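Local structure of alpha-1,2-mannosyltransferase (Ktr4), putative (Neosartorya fumigata, 7BOP) at residues D137-E140 / W141-M144. The protein is a putative fungal mannosyltransferase with a GT-A type glycosyltransferase fold, modelled here with GDP and manganese. Sequence-based numbering, arbitrary orientation.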
# COMPACT_ATOMS: atom_id res chain seq x y z
N ASP A 137 -0.46 -18.60 -10.21
CA ASP A 137 0.05 -19.91 -9.78
C ASP A 137 1.47 -19.77 -9.23
O ASP A 137 2.24 -18.97 -9.74
CB ASP A 137 0.09 -20.92 -10.94
CG ASP A 137 -1.30 -21.33 -11.42
OD1 ASP A 137 -2.32 -21.00 -10.77
OD2 ASP A 137 -1.37 -21.99 -12.47
N PRO A 138 1.82 -20.56 -8.20
CA PRO A 138 3.21 -20.50 -7.75
C PRO A 138 4.15 -20.90 -8.88
O PRO A 138 3.79 -21.76 -9.67
CB PRO A 138 3.26 -21.53 -6.61
CG PRO A 138 1.85 -21.66 -6.14
CD PRO A 138 0.99 -21.44 -7.35
N PRO A 139 5.32 -20.26 -8.98
CA PRO A 139 6.24 -20.64 -10.06
C PRO A 139 6.77 -22.08 -9.93
O PRO A 139 6.77 -22.66 -8.83
CB PRO A 139 7.38 -19.63 -9.95
CG PRO A 139 7.27 -19.01 -8.61
CD PRO A 139 5.89 -19.24 -8.08
N GLU A 140 7.22 -22.63 -11.06
CA GLU A 140 7.64 -24.04 -11.17
C GLU A 140 8.67 -24.48 -10.13
O GLU A 140 8.65 -25.62 -9.68
CB GLU A 140 8.21 -24.32 -12.58
CG GLU A 140 9.54 -23.63 -12.86
CD GLU A 140 9.94 -23.60 -14.33
OE1 GLU A 140 9.11 -23.91 -15.22
OE2 GLU A 140 11.11 -23.24 -14.61
N TRP A 141 9.57 -23.57 -9.75
CA TRP A 141 10.65 -23.89 -8.82
C TRP A 141 10.24 -24.00 -7.35
O TRP A 141 11.06 -24.39 -6.53
CB TRP A 141 11.81 -22.90 -8.96
CG TRP A 141 11.47 -21.46 -8.70
CD1 TRP A 141 11.41 -20.85 -7.49
CD2 TRP A 141 11.18 -20.46 -9.68
NE1 TRP A 141 11.08 -19.52 -7.64
CE2 TRP A 141 10.93 -19.26 -8.98
CE3 TRP A 141 11.08 -20.47 -11.08
CZ2 TRP A 141 10.60 -18.07 -9.63
CZ3 TRP A 141 10.76 -19.29 -11.73
CH2 TRP A 141 10.51 -18.10 -11.00
N ILE A 142 8.99 -23.65 -7.01
CA ILE A 142 8.53 -23.71 -5.62
C ILE A 142 8.07 -25.13 -5.34
O ILE A 142 7.22 -25.67 -6.06
CB ILE A 142 7.36 -22.74 -5.35
CG1 ILE A 142 7.81 -21.28 -5.57
CG2 ILE A 142 6.79 -22.94 -3.94
CD1 ILE A 142 8.95 -20.79 -4.71
N ASN A 143 8.64 -25.74 -4.31
CA ASN A 143 8.25 -27.07 -3.87
C ASN A 143 7.05 -26.95 -2.92
O ASN A 143 7.17 -26.35 -1.85
CB ASN A 143 9.42 -27.76 -3.18
CG ASN A 143 9.12 -29.20 -2.81
OD1 ASN A 143 8.42 -29.48 -1.83
ND2 ASN A 143 9.65 -30.13 -3.59
N MET A 144 5.92 -27.54 -3.29
CA MET A 144 4.70 -27.41 -2.51
C MET A 144 4.73 -28.16 -1.18
O MET A 144 4.03 -27.75 -0.25
CB MET A 144 3.45 -27.80 -3.33
CG MET A 144 3.21 -26.92 -4.55
SD MET A 144 3.24 -25.14 -4.18
CE MET A 144 1.75 -25.05 -3.19
O HOH W 1 5.16 -24.89 -7.79
O HOH W 2 8.23 -28.07 -7.58
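P139 lies against the indole of W141, two residues further along the chain. Its CB sits over one face of the six-membered ring, 3.5 Å from the ring centroid and only 8° off the normal. This is a CH-pi contact. CG of P139 lies toward the ring fusion, 3.6 Å from CZ2 of W141. The indole reaches back over the proline because CG of W141 stands between its own backbone N and carbonyl carbon (chi1 60°). E140 flanks the ring obliquely, with its CG 3.9 Å from CE3 of W141. NE1 of W141 is hydrogen-bonded to the backbone O of D304, which probably helps fix the ring's rotation.

The backbone makes a type I beta turn from P139 to I142. It is closed by the bond from N of I142 to O of P139, 3.0 Å long and nearly straight at the hydrogen. A water gives one hydrogen bond to O of P139 and another to O of I142. A second water joins O of I142 to O of E140 by a longer bond.

On the apolar side, CD of P139 meets CG1 of I142 at 3.8 Å. CG of P138 approaches SD of M144 at 4.2 Å. F310 touches P138, P139 and I142, while Q169 and R172 of helix 165-177 meet the two prolines. N143 bonds through its N to the hydroxyl of Y311 and through OD1 to N of L146, as the N-cap of helix 144-157. The whole is a surface loop with a Pro-Pro pair and a type I turn, linking helix 133-136 to helix 144-157. The side chain of P138 lies about 11 Å from the bound GDP, so the loop is beside the pocket without lining it.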